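Side-chain contacts in Afp3 (PDB 6RBN), which probably forms, with related sheath proteins, the contractile sheath that surrounds the inner tube of the anti-feeding prophage injection system: residues 201-206 with 352-357; 379-384 with 406-411; 390-395 with 400-405; 413-418 with 427-432. All coordinates share one frame; numbering follows the deposited sequence.

Contact 1. Residues 201-206 with 352-357; sequences SAQVAV and LFDAAE
Gln203 and Asp354 approach from opposite sides and meet through their polar ends alone. The amide NE2 of Gln203 lies 3.3 Å from OD2 of Asp354, and the N-H...O angle of 151° together with that length makes this a weak hydrogen bond. The two flat groups are far from coplanar: the amide and carboxylate planes stand 66° apart, and a single N-H points at a single oxygen instead of two groups pairing in parallel. Only 60 Å² is buried, consistent with a one-pair contact. The Gln203 chain bends at its second torsion (chi2 -62°), which carries the amide across to the helix although its CB does not face it.

Both ends have firmer partners nearby. NE2 of Gln203 also donates to the Tyr183 carbonyl, while OD1 of Asp354 forms a salt bridge with Arg350, one turn earlier in the same helix; this would tend to favour a charged carboxylate. Gln203 itself sits in the type I turn from Ser201 to Val204, and its backbone pairs with Leu185. The contact thus joins the turn leading into strand 204-207, the parallel neighbour of strand 185-188, to helix 347-364, which in turn packs against strand 425-432.

Contact 2. Residues 379-384 with 406-411; sequences RVQTAI and YFVRVG
This is helix-on-sheet packing, in which helix 374-392 lays one side against strand 406-409, and Gln381 and Val408 form its centre with CA atoms 6.4 Å apart. The evidence lies in three side-chain meetings, and 243 Å² is buried in all. Gln381 and Val408 run alongside each other, pointing opposite ways, with CG of Gln381 resting 3.7 Å from CG1 of Val408. The other branch of the valine is used separately: its CG2 meets CG2 of Ile384 at 3.7 Å, so Val408 touches residues on successive turns of the helix, one with each methyl.

CB of Gln381 already lies 3.8 Å from CG1 of Val410. Beyond it the chain runs straight out, CG lying opposite the backbone N (chi1 -177°) and chi2 being fully extended, which brings OE1 of Gln381 to 3.5 Å from the same CG1 of Val410. That oxygen accepts a hydrogen bond from Lys378 of the preceding helical turn, which ties the amide back to its own helix. Ile384 continues inward onto Ile428 and Val430 of strand 425-432. The CB of Arg409 points away from the helix; its NH1 is hydrogen-bonded to Ser19 of an Afp2 chain. A helix covering one face of an antiparallel pair of strands, here 406-409 and 425-432, is consistent with the layered alpha/beta build of the tail sheath C-terminal domain.

Contact 3. Residues 390-395 with 400-405; sequences RLWQQG and NKAEEA
Two alanine methyls of the returning loop approach the indole of Trp392 from the same side of its plane, but in different ways. Ala402 CB sits over the face of the six-membered ring, 3.6 Å from its centroid and only 12° off the ring normal, the geometry of a CH-pi contact. Ala405 CB comes in obliquely at the pyrrole end, where its closest ring atom is Trp392 CD1 at 3.5 Å. On the NE1 side of the benzene ring, CZ2 of Trp392 lies 3.8 Å from the amide N of Lys401, another oblique approach, this time by backbone.

The ring reaches the loop because CG of Trp392 is turned opposite its own backbone N (chi1 177°), which sends the indole out from the helix. That helix ends just here in a Schellman motif: Gly395, at positive phi, is the C-prime residue, with Gly395 N bonded weakly to Trp392 O and Ala396 N to Leu391 O. The chain then doubles back, and Ala402, itself at positive phi (73°), brings its methyl over the ring.

NE1 of Trp392 makes a weak hydrogen bond to the carbonyl of Gly399, tying the indole to the same loop. Afp1, presumably the tube protein, also touches the site, with Ala102 of one Afp1 chain and Gln85 of another packing on Trp392.

Contact 4. Residues 413-418 with 427-432; sequences GITMTQ and IIQVGM
Segment 427-432 is a regular strand, whereas 413-418 is an irregular loop in which Thr415 has left-handed backbone angles. The two come closest at Thr415 and Ile427, with CA atoms 6.0 Å apart. There the Thr415 carbonyl O lies 3.4 Å from CB of Ile427.

OG1 of Thr415 donates a 2.6 Å hydrogen bond to the Ile414 carbonyl O, at a C=O...donor angle of 102° and tilted from the carbonyl plane; it also comes within 3.0 Å of the Ile427 carbonyl O. CG2 of Thr415 rests 3.6 Å from CD of Gln429, the two side chains lying alongside and aimed opposite ways. The OE1 of Gln429 is hydrogen-bonded to Ser19 of an Afp2 chain. Met416 reaches the start of the segment, its CG 3.9 Å from CB of Ile427. Bent at its third torsion (chi3 -86°), it also offers SD to the Ile427 amide N at 3.7 Å, a weak hydrogen bond with an angle of 143°.

Just beyond, Thr417 takes the N-cap position of the short helix 418-422. Another Afp2 chain pairs a parallel strand with residues 427-431, an inter-subunit extension of the sheet characteristic of the meshed C-terminal domains of contractile tail sheaths.

Overall arrangement
Contacts 2 and 4 are the closest pair, their centres 9 Å apart, because strands 406-409 and 425-432 are antiparallel neighbours: Arg409 N lies 3.0 Å from Gln429 O and Phe407 O 3.2 Å from Gly431 N, both probable hydrogen bonds. Contact 3 is nested in the chain loop closed by contact 2, shares helix 374-392 with it, and lies about 15 Å away between centres. Contact 1 stands apart, 23 Å from the centres of contacts 2 and 4, yet touches contact 4 where Phe353 CD1 meets Met432 CE at 3.6 Å. Subunit interfaces border the group: Afp1 near contacts 2 and 3, Afp2 near contacts 1, 2 and 4.

Contact 1. Residues 201-206 with 352-357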
loop_
_atom_site.group_PDB
_atom_site.type_symbol
_atom_site.label_atom_id
_atom_site.label_comp_id
_atom_site.label_asym_id
_atom_site.label_seq_id
_atom_site.Cartn_x
_atom_site.Cartn_y
_atom_site.Cartn_z
ATOM N N SER D 201 33.552 40.061 52.858
ATOM C CA SER D 201 33.284 38.831 52.133
ATOM C C SER D 201 31.955 38.932 51.402
ATOM O O SER D 201 31.019 39.588 51.861
ATOM C CB SER D 201 33.264 37.636 53.083
ATOM O OG SER D 201 32.171 37.725 53.974
ATOM N N ALA D 202 31.866 38.250 50.267
ATOM C CA ALA D 202 30.671 38.309 49.438
ATOM C C ALA D 202 29.527 37.456 49.964
ATOM O O ALA D 202 28.464 37.433 49.342
ATOM C CB ALA D 202 31.002 37.881 48.007
ATOM N N GLN D 203 29.706 36.770 51.087
ATOM C CA GLN D 203 28.695 35.882 51.634
ATOM C C GLN D 203 27.868 36.536 52.730
ATOM O O GLN D 203 27.135 35.842 53.434
ATOM C CB GLN D 203 29.358 34.622 52.191
ATOM C CG GLN D 203 30.176 33.824 51.197
ATOM C CD GLN D 203 29.359 33.294 50.047
ATOM O OE1 GLN D 203 29.544 33.701 48.906
ATOM N NE2 GLN D 203 28.441 32.387 50.341
ATOM N N VAL D 204 27.982 37.852 52.909
ATOM C CA VAL D 204 27.410 38.544 54.058
ATOM C C VAL D 204 26.531 39.683 53.565
ATOM O O VAL D 204 26.946 40.466 52.705
ATOM C CB VAL D 204 28.511 39.071 55.003
ATOM C CG1 VAL D 204 27.927 39.900 56.130
ATOM C CG2 VAL D 204 29.284 37.922 55.585
ATOM N N ALA D 205 25.313 39.765 54.100
ATOM C CA ALA D 205 24.407 40.881 53.867
ATOM C C ALA D 205 23.992 41.456 55.212
ATOM O O ALA D 205 23.346 40.770 56.009
ATOM C CB ALA D 205 23.180 40.433 53.074
ATOM N N VAL D 206 24.356 42.706 55.458
ATOM C CA VAL D 206 24.056 43.397 56.708
ATOM C C VAL D 206 22.727 44.120 56.534
ATOM O O VAL D 206 22.375 44.520 55.425
ATOM C CB VAL D 206 25.219 44.351 57.062
ATOM C CG1 VAL D 206 25.023 45.046 58.398
ATOM C CG2 VAL D 206 26.536 43.599 57.041
ATOM N N LEU D 352 22.496 33.467 43.236
ATOM C CA LEU D 352 22.258 32.648 42.055
ATOM C C LEU D 352 23.390 31.653 41.855
ATOM O O LEU D 352 23.152 30.467 41.601
ATOM C CB LEU D 352 22.102 33.526 40.817
ATOM C CG LEU D 352 21.900 32.793 39.494
ATOM C CD1 LEU D 352 20.606 32.013 39.499
ATOM C CD2 LEU D 352 21.937 33.773 38.345
ATOM N N PHE D 353 24.633 32.123 41.965
ATOM C CA PHE D 353 25.789 31.244 41.865
ATOM C C PHE D 353 25.891 30.275 43.032
ATOM O O PHE D 353 26.354 29.151 42.841
ATOM C CB PHE D 353 27.067 32.071 41.749
ATOM C CG PHE D 353 27.330 32.581 40.365
ATOM C CD1 PHE D 353 28.085 31.836 39.479
ATOM C CD2 PHE D 353 26.789 33.774 39.932
ATOM C CE1 PHE D 353 28.324 32.292 38.201
ATOM C CE2 PHE D 353 27.020 34.232 38.651
ATOM C CZ PHE D 353 27.787 33.488 37.787
ATOM N N ASP D 354 25.465 30.669 44.231
ATOM C CA ASP D 354 25.483 29.723 45.342
ATOM C C ASP D 354 24.418 28.647 45.182
ATOM O O ASP D 354 24.631 27.504 45.598
ATOM C CB ASP D 354 25.291 30.446 46.672
ATOM C CG ASP D 354 26.489 31.282 47.061
ATOM O OD1 ASP D 354 27.612 30.953 46.622
ATOM O OD2 ASP D 354 26.315 32.254 47.819
ATOM N N ALA D 355 23.278 28.984 44.578
ATOM C CA ALA D 355 22.219 28.002 44.391
ATOM C C ALA D 355 22.473 27.107 43.191
ATOM O O ALA D 355 22.047 25.949 43.190
ATOM C CB ALA D 355 20.869 28.698 44.235
ATOM N N ALA D 356 23.147 27.620 42.163
ATOM C CA ALA D 356 23.454 26.789 41.007
ATOM C C ALA D 356 24.571 25.808 41.321
ATOM O O ALA D 356 24.539 24.662 40.866
ATOM C CB ALA D 356 23.823 27.661 39.813
ATOM N N GLU D 357 25.566 26.237 42.100
ATOM C CA GLU D 357 26.630 25.332 42.522
ATOM C C GLU D 357 26.111 24.274 43.486
ATOM O O GLU D 357 26.659 23.172 43.555
ATOM C CB GLU D 357 27.764 26.123 43.165
ATOM C CG GLU D 357 28.591 26.946 42.200
ATOM C CD GLU D 357 29.555 27.870 42.915
ATOM O OE1 GLU D 357 29.486 27.952 44.159
ATOM O OE2 GLU D 357 30.373 28.524 42.239
#

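Contact 2. Residues 379-384 with 406-411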
loop_
_atom_site.group_PDB
_atom_site.type_symbol
_atom_site.label_atom_id
_atom_site.label_comp_id
_atom_site.label_asym_id
_atom_site.label_seq_id
_atom_site.Cartn_x
_atom_site.Cartn_y
_atom_site.Cartn_z
ATOM N N ARG D 379 28.663 12.207 30.267
ATOM C CA ARG D 379 27.467 12.079 31.091
ATOM C C ARG D 379 27.401 13.169 32.144
ATOM O O ARG D 379 26.308 13.556 32.571
ATOM C CB ARG D 379 27.423 10.708 31.760
ATOM C CG ARG D 379 27.201 9.554 30.810
ATOM C CD ARG D 379 27.267 8.218 31.533
ATOM N NE ARG D 379 26.155 8.026 32.456
ATOM C CZ ARG D 379 26.271 8.013 33.779
ATOM N NH1 ARG D 379 27.457 8.185 34.345
ATOM N NH2 ARG D 379 25.202 7.831 34.539
ATOM N N VAL D 380 28.555 13.667 32.578
ATOM C CA VAL D 380 28.598 14.751 33.549
ATOM C C VAL D 380 28.377 16.095 32.863
ATOM O O VAL D 380 27.712 16.982 33.410
ATOM C CB VAL D 380 29.934 14.683 34.313
ATOM C CG1 VAL D 380 30.111 15.856 35.204
ATOM C CG2 VAL D 380 29.979 13.433 35.160
ATOM N N GLN D 381 28.889 16.247 31.639
ATOM C CA GLN D 381 28.710 17.486 30.887
ATOM C C GLN D 381 27.252 17.707 30.506
ATOM O O GLN D 381 26.766 18.842 30.529
ATOM C CB GLN D 381 29.585 17.461 29.635
ATOM C CG GLN D 381 29.529 18.726 28.812
ATOM C CD GLN D 381 30.409 18.669 27.593
ATOM O OE1 GLN D 381 31.048 17.658 27.328
ATOM N NE2 GLN D 381 30.443 19.756 26.839
ATOM N N THR D 382 26.531 16.635 30.185
ATOM C CA THR D 382 25.132 16.763 29.794
ATOM C C THR D 382 24.247 17.052 31.001
ATOM O O THR D 382 23.268 17.799 30.897
ATOM C CB THR D 382 24.689 15.491 29.077
ATOM O OG1 THR D 382 25.572 15.243 27.978
ATOM C CG2 THR D 382 23.286 15.614 28.529
ATOM N N ALA D 383 24.595 16.491 32.161
ATOM C CA ALA D 383 23.820 16.737 33.372
ATOM C C ALA D 383 23.953 18.176 33.848
ATOM O O ALA D 383 23.033 18.702 34.483
ATOM C CB ALA D 383 24.252 15.776 34.475
ATOM N N ILE D 384 25.076 18.827 33.554
ATOM C CA ILE D 384 25.217 20.242 33.867
ATOM C C ILE D 384 24.565 21.088 32.784
ATOM O O ILE D 384 23.931 22.107 33.074
ATOM C CB ILE D 384 26.705 20.591 34.056
ATOM C CG1 ILE D 384 27.299 19.766 35.190
ATOM C CG2 ILE D 384 26.887 22.049 34.401
ATOM C CD1 ILE D 384 28.792 19.879 35.293
ATOM N N TYR D 406 25.813 30.582 28.993
ATOM C CA TYR D 406 26.611 29.630 29.753
ATOM C C TYR D 406 27.497 28.825 28.814
ATOM O O TYR D 406 27.389 28.920 27.590
ATOM C CB TYR D 406 25.713 28.709 30.591
ATOM C CG TYR D 406 24.776 27.832 29.788
ATOM C CD1 TYR D 406 23.525 28.292 29.403
ATOM C CD2 TYR D 406 25.130 26.532 29.444
ATOM C CE1 TYR D 406 22.669 27.498 28.675
ATOM C CE2 TYR D 406 24.282 25.735 28.718
ATOM C CZ TYR D 406 23.052 26.220 28.337
ATOM O OH TYR D 406 22.203 25.420 27.615
ATOM N N PHE D 407 28.380 28.028 29.415
ATOM C CA PHE D 407 29.179 27.036 28.712
ATOM C C PHE D 407 29.622 25.977 29.710
ATOM O O PHE D 407 29.829 26.269 30.889
ATOM C CB PHE D 407 30.402 27.651 28.008
ATOM C CG PHE D 407 31.432 28.241 28.939
ATOM C CD1 PHE D 407 31.313 29.544 29.377
ATOM C CD2 PHE D 407 32.545 27.510 29.329
ATOM C CE1 PHE D 407 32.258 30.094 30.217
ATOM C CE2 PHE D 407 33.485 28.052 30.173
ATOM C CZ PHE D 407 33.343 29.344 30.613
ATOM N N VAL D 408 29.761 24.742 29.233
ATOM C CA VAL D 408 30.324 23.645 30.013
ATOM C C VAL D 408 31.447 23.026 29.194
ATOM O O VAL D 408 31.256 22.716 28.015
ATOM C CB VAL D 408 29.268 22.575 30.368
ATOM C CG1 VAL D 408 29.879 21.504 31.251
ATOM C CG2 VAL D 408 28.058 23.186 31.038
ATOM N N ARG D 409 32.617 22.854 29.809
ATOM C CA ARG D 409 33.786 22.323 29.123
ATOM C C ARG D 409 34.415 21.206 29.940
ATOM O O ARG D 409 34.658 21.365 31.137
ATOM C CB ARG D 409 34.824 23.417 28.875
ATOM C CG ARG D 409 34.371 24.483 27.912
ATOM C CD ARG D 409 35.389 25.590 27.803
ATOM N NE ARG D 409 34.896 26.672 26.961
ATOM C CZ ARG D 409 35.528 27.826 26.783
ATOM N NH1 ARG D 409 36.682 28.053 27.394
ATOM N NH2 ARG D 409 35.003 28.757 26.000
ATOM N N VAL D 410 34.686 20.083 29.279
ATOM C CA VAL D 410 35.394 18.964 29.888
ATOM C C VAL D 410 36.078 18.191 28.766
ATOM O O VAL D 410 35.589 18.149 27.633
ATOM C CB VAL D 410 34.434 18.089 30.736
ATOM C CG1 VAL D 410 33.393 17.390 29.878
ATOM C CG2 VAL D 410 35.196 17.095 31.607
ATOM N N GLY D 411 37.249 17.642 29.065
ATOM C CA GLY D 411 37.979 16.869 28.079
ATOM C C GLY D 411 39.300 16.418 28.661
ATOM O O GLY D 411 39.549 16.571 29.856
#

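Contact 3. Residues 390-395 with 400-405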
loop_
_atom_site.group_PDB
_atom_site.type_symbol
_atom_site.label_atom_id
_atom_site.label_comp_id
_atom_site.label_asym_id
_atom_site.label_seq_id
_atom_site.Cartn_x
_atom_site.Cartn_y
_atom_site.Cartn_z
ATOM N N ARG D 390 17.719 24.911 31.653
ATOM C CA ARG D 390 16.435 25.214 32.264
ATOM C C ARG D 390 16.524 26.316 33.310
ATOM O O ARG D 390 15.498 26.669 33.896
ATOM C CB ARG D 390 15.811 23.957 32.874
ATOM C CG ARG D 390 16.561 23.352 34.037
ATOM C CD ARG D 390 15.778 22.182 34.621
ATOM N NE ARG D 390 15.630 21.071 33.682
ATOM C CZ ARG D 390 16.463 20.036 33.607
ATOM N NH1 ARG D 390 17.500 19.956 34.426
ATOM N NH2 ARG D 390 16.248 19.072 32.721
ATOM N N LEU D 391 17.717 26.852 33.572
ATOM C CA LEU D 391 17.801 28.151 34.230
ATOM C C LEU D 391 17.668 29.282 33.225
ATOM O O LEU D 391 17.057 30.311 33.525
ATOM C CB LEU D 391 19.116 28.310 34.988
ATOM C CG LEU D 391 19.357 27.565 36.291
ATOM C CD1 LEU D 391 20.758 27.867 36.761
ATOM C CD2 LEU D 391 18.344 27.997 37.324
ATOM N N TRP D 392 18.249 29.109 32.038
ATOM C CA TRP D 392 18.196 30.152 31.021
ATOM C C TRP D 392 16.783 30.351 30.493
ATOM O O TRP D 392 16.370 31.485 30.228
ATOM C CB TRP D 392 19.136 29.813 29.872
ATOM C CG TRP D 392 19.069 30.809 28.776
ATOM C CD1 TRP D 392 19.481 32.102 28.821
ATOM C CD2 TRP D 392 18.515 30.610 27.476
ATOM N NE1 TRP D 392 19.243 32.718 27.621
ATOM C CE2 TRP D 392 18.646 31.820 26.776
ATOM C CE3 TRP D 392 17.929 29.519 26.832
ATOM C CZ2 TRP D 392 18.213 31.973 25.467
ATOM C CZ3 TRP D 392 17.502 29.673 25.531
ATOM C CH2 TRP D 392 17.645 30.890 24.863
ATOM N N GLN D 393 16.023 29.272 30.342
ATOM C CA GLN D 393 14.696 29.409 29.762
ATOM C C GLN D 393 13.639 29.796 30.782
ATOM O O GLN D 393 12.473 29.949 30.409
ATOM C CB GLN D 393 14.279 28.121 29.051
ATOM C CG GLN D 393 14.028 26.953 29.959
ATOM C CD GLN D 393 13.604 25.729 29.186
ATOM O OE1 GLN D 393 13.458 25.778 27.967
ATOM N NE2 GLN D 393 13.393 24.624 29.891
ATOM N N GLN D 394 14.003 29.964 32.052
ATOM C CA GLN D 394 13.100 30.555 33.025
ATOM C C GLN D 394 13.573 31.926 33.490
ATOM O O GLN D 394 13.024 32.469 34.452
ATOM C CB GLN D 394 12.899 29.618 34.216
ATOM C CG GLN D 394 14.110 29.388 35.076
ATOM C CD GLN D 394 13.851 28.335 36.131
ATOM O OE1 GLN D 394 12.747 27.805 36.229
ATOM N NE2 GLN D 394 14.866 28.024 36.923
ATOM N N GLY D 395 14.569 32.500 32.824
ATOM C CA GLY D 395 14.942 33.880 33.028
ATOM C C GLY D 395 16.087 34.138 33.979
ATOM O O GLY D 395 16.350 35.303 34.292
ATOM N N ASN D 400 20.757 35.736 25.275
ATOM C CA ASN D 400 19.775 35.825 24.212
ATOM C C ASN D 400 19.890 34.678 23.220
ATOM O O ASN D 400 19.066 34.595 22.304
ATOM C CB ASN D 400 19.927 37.159 23.465
ATOM C CG ASN D 400 18.623 37.669 22.889
ATOM O OD1 ASN D 400 18.522 38.835 22.515
ATOM N ND2 ASN D 400 17.614 36.810 22.829
ATOM N N LYS D 401 20.872 33.791 23.378
ATOM C CA LYS D 401 21.165 32.766 22.395
ATOM C C LYS D 401 21.360 31.391 23.024
ATOM O O LYS D 401 21.234 30.391 22.308
ATOM C CB LYS D 401 22.422 33.164 21.597
ATOM C CG LYS D 401 22.712 32.389 20.317
ATOM C CD LYS D 401 21.661 32.687 19.263
ATOM C CE LYS D 401 21.914 31.906 17.986
ATOM N NZ LYS D 401 23.161 32.333 17.293
ATOM N N ALA D 402 21.628 31.328 24.342
ATOM C CA ALA D 402 22.002 30.195 25.204
ATOM C C ALA D 402 23.437 29.734 24.976
ATOM O O ALA D 402 23.927 28.858 25.692
ATOM C CB ALA D 402 21.053 28.995 25.085
ATOM N N GLU D 403 24.123 30.309 23.993
ATOM C CA GLU D 403 25.575 30.256 23.940
ATOM C C GLU D 403 26.208 31.514 24.502
ATOM O O GLU D 403 27.427 31.544 24.701
ATOM C CB GLU D 403 26.060 30.021 22.508
ATOM C CG GLU D 403 25.877 28.588 22.028
ATOM C CD GLU D 403 24.496 28.310 21.482
ATOM O OE1 GLU D 403 23.703 29.261 21.354
ATOM O OE2 GLU D 403 24.197 27.133 21.194
ATOM N N GLU D 404 25.408 32.543 24.752
ATOM C CA GLU D 404 25.852 33.728 25.465
ATOM C C GLU D 404 25.535 33.662 26.948
ATOM O O GLU D 404 25.992 34.524 27.707
ATOM C CB GLU D 404 25.203 34.973 24.863
ATOM C CG GLU D 404 25.660 35.276 23.455
ATOM C CD GLU D 404 24.962 36.479 22.865
ATOM O OE1 GLU D 404 24.010 36.985 23.496
ATOM O OE2 GLU D 404 25.369 36.926 21.773
ATOM N N ALA D 405 24.754 32.669 27.373
ATOM C CA ALA D 405 24.393 32.560 28.779
ATOM C C ALA D 405 25.390 31.711 29.554
ATOM O O ALA D 405 25.780 32.074 30.669
ATOM C CB ALA D 405 22.991 31.980 28.913
#

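Contact 4. Residues 413-418 with 427-432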
loop_
_atom_site.group_PDB
_atom_site.type_symbol
_atom_site.label_atom_id
_atom_site.label_comp_id
_atom_site.label_asym_id
_atom_site.label_seq_id
_atom_site.Cartn_x
_atom_site.Cartn_y
_atom_site.Cartn_z
ATOM N N GLY D 413 42.507 16.955 26.584
ATOM C CA GLY D 413 43.366 18.065 26.211
ATOM C C GLY D 413 42.885 19.372 26.805
ATOM O O GLY D 413 43.682 20.264 27.098
ATOM N N ILE D 414 41.579 19.496 27.000
ATOM C CA ILE D 414 40.954 20.682 27.566
ATOM C C ILE D 414 40.645 20.379 29.024
ATOM O O ILE D 414 40.137 19.299 29.338
ATOM C CB ILE D 414 39.665 21.073 26.812
ATOM C CG1 ILE D 414 39.901 21.200 25.306
ATOM C CG2 ILE D 414 39.134 22.397 27.303
ATOM C CD1 ILE D 414 39.470 19.983 24.495
ATOM N N THR D 415 40.982 21.312 29.914
ATOM C CA THR D 415 40.688 21.366 31.358
ATOM C C THR D 415 41.408 20.309 32.194
ATOM O O THR D 415 41.324 20.381 33.420
ATOM C CB THR D 415 39.190 21.254 31.705
ATOM O OG1 THR D 415 38.712 19.945 31.388
ATOM C CG2 THR D 415 38.373 22.265 30.939
ATOM N N MET D 416 42.117 19.353 31.599
ATOM C CA MET D 416 42.825 18.345 32.375
ATOM C C MET D 416 44.163 18.023 31.734
ATOM O O MET D 416 44.484 18.487 30.639
ATOM C CB MET D 416 42.025 17.048 32.539
ATOM C CG MET D 416 40.967 17.089 33.614
ATOM S SD MET D 416 40.293 15.465 33.989
ATOM C CE MET D 416 39.014 15.292 32.767
ATOM N N THR D 417 44.962 17.258 32.469
ATOM C CA THR D 417 46.159 16.605 31.970
ATOM C C THR D 417 46.079 15.136 32.355
ATOM O O THR D 417 45.324 14.761 33.251
ATOM C CB THR D 417 47.445 17.221 32.538
ATOM O OG1 THR D 417 47.441 17.113 33.966
ATOM C CG2 THR D 417 47.587 18.681 32.134
ATOM N N GLN D 418 46.883 14.310 31.677
ATOM C CA GLN D 418 46.844 12.866 31.899
ATOM C C GLN D 418 47.315 12.490 33.302
ATOM O O GLN D 418 46.853 11.488 33.861
ATOM C CB GLN D 418 47.683 12.162 30.829
ATOM C CG GLN D 418 47.673 10.645 30.886
ATOM C CD GLN D 418 46.283 10.064 30.756
ATOM O OE1 GLN D 418 45.691 9.621 31.738
ATOM N NE2 GLN D 418 45.759 10.053 29.541
ATOM N N ILE D 427 38.012 17.516 36.001
ATOM C CA ILE D 427 37.978 18.963 36.176
ATOM C C ILE D 427 37.072 19.558 35.111
ATOM O O ILE D 427 37.267 19.315 33.917
ATOM C CB ILE D 427 39.389 19.574 36.111
ATOM C CG1 ILE D 427 40.234 19.065 37.273
ATOM C CG2 ILE D 427 39.322 21.086 36.143
ATOM C CD1 ILE D 427 41.666 19.471 37.198
ATOM N N ILE D 428 36.081 20.329 35.551
ATOM C CA ILE D 428 35.019 20.854 34.704
ATOM C C ILE D 428 35.028 22.367 34.832
ATOM O O ILE D 428 35.113 22.894 35.945
ATOM C CB ILE D 428 33.654 20.297 35.136
ATOM C CG1 ILE D 428 33.707 18.780 35.215
ATOM C CG2 ILE D 428 32.574 20.698 34.157
ATOM C CD1 ILE D 428 32.689 18.232 36.127
ATOM N N GLN D 429 34.934 23.065 33.708
ATOM C CA GLN D 429 34.848 24.520 33.704
ATOM C C GLN D 429 33.442 24.937 33.317
ATOM O O GLN D 429 33.012 24.708 32.182
ATOM C CB GLN D 429 35.873 25.132 32.755
ATOM C CG GLN D 429 37.292 24.977 33.232
ATOM C CD GLN D 429 38.283 25.570 32.269
ATOM O OE1 GLN D 429 37.909 26.067 31.210
ATOM N NE2 GLN D 429 39.559 25.511 32.621
ATOM N N VAL D 430 32.731 25.551 34.257
ATOM C CA VAL D 430 31.367 26.016 34.062
ATOM C C VAL D 430 31.357 27.528 34.215
ATOM O O VAL D 430 31.935 28.065 35.165
ATOM C CB VAL D 430 30.406 25.352 35.073
ATOM C CG1 VAL D 430 28.991 25.851 34.889
ATOM C CG2 VAL D 430 30.461 23.847 34.953
ATOM N N GLY D 431 30.721 28.214 33.279
ATOM C CA GLY D 431 30.566 29.653 33.368
ATOM C C GLY D 431 29.120 30.040 33.160
ATOM O O GLY D 431 28.359 29.333 32.505
ATOM N N MET D 432 28.739 31.171 33.752
ATOM C CA MET D 432 27.389 31.699 33.631
ATOM C C MET D 432 27.438 33.208 33.471
ATOM O O MET D 432 28.483 33.838 33.641
ATOM C CB MET D 432 26.520 31.339 34.841
ATOM C CG MET D 432 26.056 29.903 34.880
ATOM S SD MET D 432 25.013 29.566 36.303
ATOM C CE MET D 432 26.250 29.391 37.571
#